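PDB 6MLY: bifunctional GH43-CE protein from Bacteroides eggerthii, which probably releases xylose units from xylan chains through its family 43 glycoside hydrolase domain and carries a second, carbohydrate esterase domain. Local coordinates for residues Gly357-Ser362 and Lys497-Tyr502; Gly393-Leu398 and Phe492-Lys497; Tyr405-Val410 and Val420-Glu425. All blocks are in the same frame, centred on the assembly; numbering follows the deposited sequence.

Contact 1: Gly357-Ser362 and Lys497-Tyr502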
# COMPACT_ATOMS: atom_id res chain seq x y z
N GLY A 357 22.60 -11.83 -11.94
CA GLY A 357 23.53 -11.69 -13.06
C GLY A 357 24.38 -10.43 -13.02
O GLY A 357 25.43 -10.37 -13.68
N ARG A 358 23.95 -9.42 -12.25
CA ARG A 358 24.48 -8.05 -12.36
C ARG A 358 24.28 -7.32 -11.02
O ARG A 358 23.28 -7.55 -10.32
CB ARG A 358 23.75 -7.34 -13.51
CG ARG A 358 24.21 -5.92 -13.79
CD ARG A 358 23.07 -5.01 -14.22
NE ARG A 358 22.66 -5.21 -15.60
CZ ARG A 358 21.52 -4.78 -16.13
NH1 ARG A 358 20.56 -4.30 -15.36
NH2 ARG A 358 21.34 -4.84 -17.44
N MET A 359 25.24 -6.46 -10.67
CA MET A 359 25.17 -5.59 -9.48
C MET A 359 24.36 -4.33 -9.84
O MET A 359 24.63 -3.69 -10.86
CB MET A 359 26.56 -5.16 -9.01
CG MET A 359 27.48 -6.32 -8.68
SD MET A 359 29.22 -5.84 -8.59
CE MET A 359 29.18 -4.63 -7.27
N GLU A 360 23.39 -3.98 -8.99
CA GLU A 360 22.47 -2.87 -9.27
C GLU A 360 22.69 -1.74 -8.25
O GLU A 360 23.16 -1.98 -7.14
CB GLU A 360 21.03 -3.38 -9.23
CG GLU A 360 20.76 -4.56 -10.15
CD GLU A 360 20.67 -4.25 -11.65
OE1 GLU A 360 20.94 -3.09 -12.04
OE2 GLU A 360 20.34 -5.19 -12.41
N THR A 361 22.35 -0.52 -8.67
CA THR A 361 22.30 0.67 -7.80
C THR A 361 20.84 1.09 -7.54
O THR A 361 20.57 1.92 -6.69
CB THR A 361 23.03 1.87 -8.43
OG1 THR A 361 24.07 1.38 -9.27
CG2 THR A 361 23.59 2.82 -7.39
N SER A 362 19.92 0.52 -8.33
CA SER A 362 18.51 0.86 -8.33
C SER A 362 17.69 -0.43 -8.36
O SER A 362 18.06 -1.39 -9.04
CB SER A 362 18.17 1.75 -9.50
OG SER A 362 16.79 2.06 -9.54
N LYS A 497 26.58 -6.23 -4.49
CA LYS A 497 28.03 -6.45 -4.30
C LYS A 497 28.53 -7.68 -5.07
O LYS A 497 29.65 -7.64 -5.60
CB LYS A 497 28.36 -6.55 -2.81
CG LYS A 497 28.57 -5.21 -2.11
CD LYS A 497 28.98 -5.32 -0.66
CE LYS A 497 27.80 -5.41 0.28
NZ LYS A 497 28.23 -5.36 1.70
N GLU A 498 27.74 -8.76 -5.12
CA GLU A 498 28.25 -10.09 -5.49
C GLU A 498 27.19 -10.86 -6.30
O GLU A 498 26.08 -11.10 -5.81
CB GLU A 498 28.64 -10.83 -4.21
CG GLU A 498 29.67 -11.93 -4.41
CD GLU A 498 30.32 -12.44 -3.13
OE1 GLU A 498 30.03 -11.89 -2.03
OE2 GLU A 498 31.11 -13.39 -3.23
N VAL A 499 27.56 -11.27 -7.52
CA VAL A 499 26.64 -11.96 -8.44
C VAL A 499 26.80 -13.47 -8.28
O VAL A 499 27.86 -13.94 -7.85
CB VAL A 499 26.85 -11.54 -9.92
CG1 VAL A 499 26.87 -10.03 -10.08
CG2 VAL A 499 28.10 -12.16 -10.53
N GLY A 500 25.75 -14.22 -8.64
CA GLY A 500 25.74 -15.69 -8.65
C GLY A 500 24.74 -16.27 -7.66
O GLY A 500 24.21 -17.36 -7.89
N GLY A 501 24.50 -15.56 -6.55
CA GLY A 501 23.55 -15.98 -5.52
C GLY A 501 22.14 -16.10 -6.07
O GLY A 501 21.79 -15.44 -7.05
N TYR A 502 21.33 -16.94 -5.41
CA TYR A 502 19.97 -17.25 -5.83
C TYR A 502 19.02 -17.21 -4.62
O TYR A 502 19.46 -17.09 -3.49
CB TYR A 502 19.93 -18.62 -6.52
CG TYR A 502 20.46 -19.76 -5.69
CD1 TYR A 502 19.60 -20.56 -4.95
CD2 TYR A 502 21.82 -20.05 -5.65
CE1 TYR A 502 20.08 -21.62 -4.19
CE2 TYR A 502 22.31 -21.10 -4.90
CZ TYR A 502 21.44 -21.89 -4.16
OH TYR A 502 21.91 -22.93 -3.42
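Met359 meets the backbone of Lys497 because its CG stands beside its own backbone N, anti to the carbonyl carbon (chi1 -58°), and because the chain, extended at chi2, bends at chi3 (60°) and swings the methyl round. The thioether end is thereby laid against the peptide that follows Lys497: Met359 CE lies 3.5 Å from Lys497 O, with SD close to the same oxygen and CE also near the Lys497 CA. Val499 approaches from the other segment. Its CB points toward residues 357-359, and CG1, anti to the Val499 carbonyl carbon, rests on the backbone, 3.7 Å from Arg358 N and 3.9 Å from Gly357 C. The two side chains meet where Met359 CG comes to 4.0 Å from Val499 CG1, an apolar touch of methylene on methyl. No hydrogen bond joins the two segments, whose touching parts, 357-359 and 497-499, run nearly antiparallel (173°); the segments bury 212 Å² in all.

Both belong to loops of the concanavalin A-like beta-sandwich: 357-362 leads from strand 352-355 to strand 370-373, while the loop holding 497-502 comes from strand 488-491 and enters strand 502-511, so each loop passes from one sheet of the sandwich to the other. The Arg358 and Glu360 side chains pair with each other rather than across the contact. Arg358 NH1 forms a hydrogen-bonded salt bridge with Glu360 OE2 at 3.1 Å, on the syn lone pair, while Arg358 NH2 reaches Leu84 O and forms a salt bridge with Asp85.

Contact 2: Gly393-Leu398 and Phe492-Lys497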
# COMPACT_ATOMS: atom_id res chain seq x y z
N GLY A 393 25.12 -8.97 0.04
CA GLY A 393 24.59 -7.76 -0.59
C GLY A 393 23.35 -8.01 -1.44
O GLY A 393 22.78 -7.05 -1.98
N ASP A 394 22.94 -9.27 -1.58
CA ASP A 394 21.74 -9.62 -2.37
C ASP A 394 20.49 -9.25 -1.56
O ASP A 394 20.55 -9.14 -0.33
CB ASP A 394 21.73 -11.09 -2.80
CG ASP A 394 22.86 -11.48 -3.77
OD1 ASP A 394 23.73 -10.61 -4.02
OD2 ASP A 394 22.87 -12.65 -4.27
N PHE A 395 19.38 -9.07 -2.26
CA PHE A 395 18.13 -8.60 -1.67
C PHE A 395 16.96 -9.21 -2.45
O PHE A 395 16.75 -8.85 -3.60
CB PHE A 395 18.11 -7.07 -1.66
CG PHE A 395 16.95 -6.42 -0.95
CD1 PHE A 395 16.22 -7.10 0.01
CD2 PHE A 395 16.62 -5.11 -1.23
CE1 PHE A 395 15.16 -6.48 0.66
CE2 PHE A 395 15.56 -4.49 -0.58
CZ PHE A 395 14.83 -5.17 0.37
N ALA A 396 16.21 -10.12 -1.82
CA ALA A 396 15.17 -10.91 -2.49
C ALA A 396 13.93 -11.01 -1.61
O ALA A 396 14.01 -11.49 -0.49
CB ALA A 396 15.71 -12.28 -2.80
N GLY A 397 12.78 -10.58 -2.14
CA GLY A 397 11.52 -10.61 -1.41
C GLY A 397 10.31 -10.37 -2.29
O GLY A 397 10.30 -10.76 -3.47
N LEU A 398 9.29 -9.75 -1.70
CA LEU A 398 8.02 -9.40 -2.35
C LEU A 398 7.90 -7.87 -2.38
O LEU A 398 8.33 -7.21 -1.44
CB LEU A 398 6.88 -10.04 -1.56
CG LEU A 398 5.47 -9.87 -2.13
CD1 LEU A 398 5.27 -10.79 -3.33
CD2 LEU A 398 4.42 -10.15 -1.07
N PHE A 492 11.30 -10.62 -6.50
CA PHE A 492 12.60 -10.05 -6.91
C PHE A 492 13.74 -10.74 -6.16
O PHE A 492 13.51 -11.48 -5.20
CB PHE A 492 12.61 -8.54 -6.69
CG PHE A 492 12.55 -8.08 -5.26
CD1 PHE A 492 11.33 -7.86 -4.63
CD2 PHE A 492 13.71 -7.84 -4.54
CE1 PHE A 492 11.28 -7.43 -3.31
CE2 PHE A 492 13.66 -7.41 -3.22
CZ PHE A 492 12.44 -7.20 -2.61
N ASN A 493 14.96 -10.50 -6.64
CA ASN A 493 16.21 -11.01 -6.09
C ASN A 493 17.38 -10.45 -6.90
O ASN A 493 17.65 -10.93 -8.00
CB ASN A 493 16.30 -12.54 -6.12
CG ASN A 493 17.63 -13.06 -5.61
OD1 ASN A 493 18.35 -12.36 -4.90
ND2 ASN A 493 17.98 -14.28 -5.98
N TYR A 494 18.08 -9.46 -6.35
CA TYR A 494 19.17 -8.81 -7.07
C TYR A 494 20.34 -8.51 -6.13
O TYR A 494 20.17 -8.44 -4.93
CB TYR A 494 18.69 -7.50 -7.69
CG TYR A 494 18.22 -6.46 -6.71
CD1 TYR A 494 19.00 -5.35 -6.43
CD2 TYR A 494 16.99 -6.57 -6.09
CE1 TYR A 494 18.57 -4.38 -5.55
CE2 TYR A 494 16.54 -5.60 -5.20
CZ TYR A 494 17.34 -4.50 -4.93
OH TYR A 494 16.91 -3.53 -4.07
N ALA A 495 21.52 -8.31 -6.74
CA ALA A 495 22.78 -8.12 -6.04
C ALA A 495 23.21 -6.65 -6.08
O ALA A 495 22.94 -5.94 -7.06
CB ALA A 495 23.83 -9.00 -6.65
N THR A 496 23.88 -6.21 -5.00
CA THR A 496 24.55 -4.91 -4.92
C THR A 496 26.07 -5.09 -4.96
O THR A 496 26.77 -4.18 -5.41
CB THR A 496 24.13 -4.15 -3.65
OG1 THR A 496 24.50 -4.93 -2.51
CG2 THR A 496 22.65 -3.85 -3.60
N LYS A 497 26.58 -6.23 -4.49
CA LYS A 497 28.03 -6.45 -4.30
C LYS A 497 28.53 -7.68 -5.07
O LYS A 497 29.65 -7.64 -5.60
CB LYS A 497 28.36 -6.55 -2.81
CG LYS A 497 28.57 -5.21 -2.11
CD LYS A 497 28.98 -5.32 -0.66
CE LYS A 497 27.80 -5.41 0.28
NZ LYS A 497 28.23 -5.36 1.70
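Phe395 presents one ring face to the edge of Phe492 in a T-shaped pair, the planes 85° apart and the centroids separated by 5.3 Å; Phe492 CE2 stands over the centre of the Phe395 ring. Tyr494 lies beside Phe395, pointing the same way, with planes at an oblique 50° and its OH near the Phe395 ring edge, 3.3 Å from CD2. With CG set between its backbone N and carbonyl carbon (chi1 67°), Phe492 folds back over the neighbouring segment, 393-398: Gly397 CA sits over its face in a CH-pi contact, 4.0 Å from the centroid. Replacing Phe492 with an alanine would probably leave the Phe395 face without its edge partner and open a gap over Gly397.

Beneath the rings, Phe395 and Tyr494 form an antiparallel hydrogen-bonded pair, Phe395 N to Tyr494 O at 2.9 Å and Tyr494 N to Phe395 O at 3.1 Å. This continues the pairing of strands 395-401 and 488-491 in one sheet of the concanavalin A-like sandwich. Where the segments end, Thr496 OG1 donates to Gly393 O (2.8 Å). Gly393 O is thus held by the Thr496 hydroxyl, with the Thr496 amide a weak second donor, and the Phe395-Tyr494 pair is bonded in both directions beneath an aromatic cluster whose T-shaped geometry is consistent with a ring-edge C-H set against a pi face.

Contact 3: Tyr405-Val410 and Val420-Glu425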
# COMPACT_ATOMS: atom_id res chain seq x y z
N TYR A 405 7.60 2.55 -4.79
CA TYR A 405 7.43 1.12 -4.50
C TYR A 405 7.53 0.87 -3.00
O TYR A 405 7.85 1.78 -2.24
CB TYR A 405 8.48 0.29 -5.23
CG TYR A 405 9.91 0.69 -4.97
CD1 TYR A 405 10.60 1.49 -5.87
CD2 TYR A 405 10.58 0.29 -3.83
CE1 TYR A 405 11.91 1.87 -5.64
CE2 TYR A 405 11.90 0.66 -3.58
CZ TYR A 405 12.56 1.46 -4.50
OH TYR A 405 13.86 1.84 -4.29
N GLY A 406 7.27 -0.38 -2.60
CA GLY A 406 7.50 -0.88 -1.25
C GLY A 406 7.99 -2.32 -1.27
O GLY A 406 7.36 -3.17 -1.88
N GLN A 407 9.12 -2.57 -0.61
CA GLN A 407 9.77 -3.89 -0.57
C GLN A 407 9.55 -4.54 0.80
O GLN A 407 9.17 -3.87 1.76
CB GLN A 407 11.27 -3.76 -0.84
CG GLN A 407 11.58 -3.28 -2.25
CD GLN A 407 13.05 -3.02 -2.47
OE1 GLN A 407 13.68 -2.25 -1.75
NE2 GLN A 407 13.60 -3.65 -3.50
N VAL A 408 9.78 -5.85 0.85
CA VAL A 408 9.95 -6.62 2.08
C VAL A 408 10.65 -7.93 1.70
O VAL A 408 10.13 -8.69 0.88
CB VAL A 408 8.62 -6.88 2.81
CG1 VAL A 408 7.67 -7.76 2.01
CG2 VAL A 408 8.86 -7.48 4.19
N GLY A 409 11.84 -8.17 2.28
CA GLY A 409 12.69 -9.28 1.86
C GLY A 409 13.88 -9.51 2.78
O GLY A 409 14.09 -8.78 3.75
N VAL A 410 14.66 -10.55 2.44
CA VAL A 410 15.85 -10.95 3.19
C VAL A 410 17.08 -10.37 2.50
O VAL A 410 17.52 -10.86 1.47
CB VAL A 410 15.93 -12.49 3.29
CG1 VAL A 410 17.29 -12.96 3.80
CG2 VAL A 410 14.81 -13.04 4.15
N VAL A 420 13.84 -7.29 6.16
CA VAL A 420 13.87 -5.84 5.98
C VAL A 420 12.64 -5.40 5.17
O VAL A 420 12.18 -6.11 4.28
CB VAL A 420 15.18 -5.41 5.28
CG1 VAL A 420 15.13 -3.97 4.78
CG2 VAL A 420 16.40 -5.61 6.18
N MET A 421 12.09 -4.23 5.53
CA MET A 421 11.17 -3.47 4.70
C MET A 421 11.87 -2.19 4.24
O MET A 421 12.59 -1.57 5.01
CB MET A 421 9.89 -3.07 5.43
CG MET A 421 9.24 -1.83 4.81
SD MET A 421 7.63 -1.38 5.46
CE MET A 421 6.95 -0.54 4.03
N VAL A 422 11.59 -1.79 3.00
CA VAL A 422 11.98 -0.51 2.45
C VAL A 422 10.71 0.22 2.00
O VAL A 422 9.75 -0.42 1.55
CB VAL A 422 12.99 -0.68 1.30
CG1 VAL A 422 13.33 0.65 0.63
CG2 VAL A 422 14.27 -1.38 1.76
N ASN A 423 10.70 1.55 2.14
CA ASN A 423 9.63 2.41 1.63
C ASN A 423 10.24 3.43 0.66
O ASN A 423 10.93 4.36 1.09
CB ASN A 423 8.86 3.09 2.76
CG ASN A 423 7.74 3.98 2.27
OD1 ASN A 423 7.98 4.90 1.49
ND2 ASN A 423 6.53 3.74 2.75
N GLY A 424 9.96 3.25 -0.64
CA GLY A 424 10.51 4.08 -1.72
C GLY A 424 9.54 5.14 -2.22
O GLY A 424 9.68 5.59 -3.36
N GLU A 425 8.59 5.56 -1.38
CA GLU A 425 7.66 6.66 -1.68
C GLU A 425 8.46 7.90 -2.12
O GLU A 425 8.23 8.43 -3.21
CB GLU A 425 6.82 7.04 -0.47
CG GLU A 425 5.63 6.13 -0.25
CD GLU A 425 4.68 6.60 0.84
OE1 GLU A 425 4.35 7.80 0.86
OE2 GLU A 425 4.28 5.76 1.67
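Backbone hydrogen bonds join Tyr405-Val410 to Val420-Glu425 as the two arms of a beta hairpin, strands 406-411 and 418-423, with segment axes 4.6 Å apart and 163° between directions. Gly409 and Val420 form a hydrogen-bonded pair, with Gly409 N to Val420 O at 2.9 Å and Val420 N to Gly409 O at 2.8 Å. Further along, Gln407 N donates to Val422 O at 3.1 Å, whereas the return bond is weak; at the far end Gly424 N reaches Tyr405 O at 3.0 Å.

Among side-chain contacts, Gln407 and Val422 lie side by side, pointing the same way, and Gln407 OE1 rests 3.5 Å from Val422 CB. The Tyr405 ring turns back over Gly424, just past the partner strand (chi1 55°), and takes Gly424 CA over one face, offset toward the rim.

An Asx turn closes the end: Asn423 OD1 accepts from Glu425 N at 3.0 Å. Asn423 ND2 donates to Glu425 OE2, which also takes the Lys476 amide, and to Asn473 OD1. In this sandwich sheet, the chemistry implies a pairing carried mainly by main-chain bonds, with the buried Asn423 amide satisfied at both its oxygen and its nitrogen.

Overall arrangement
All three contacts lie in the concanavalin A-like domain. Contacts 1 and 2, with centres 7 Å apart, share Lys497 and touch directly: Glu360 N probably bonds Ala495 O at 2.8 Å, so the 357-362 loop lies along the edge of the 492-497 segment opposite to Gly393-Leu398. Contact 2 passes to contact 3 through neighbouring strands 395-401 and 406-411, where Leu398 N probably bonds Val408 O at 2.9 Å; their centres are 11 Å apart. Contacts 1 and 3 do not touch, their centres being about 17 Å apart. In sequence, contact 3 falls within contact 2, and contact 2 within contact 1. All lie away from the predicted glycosidase residues Asp143 and Glu200, of which Glu200 is not modelled, and from the sodium site.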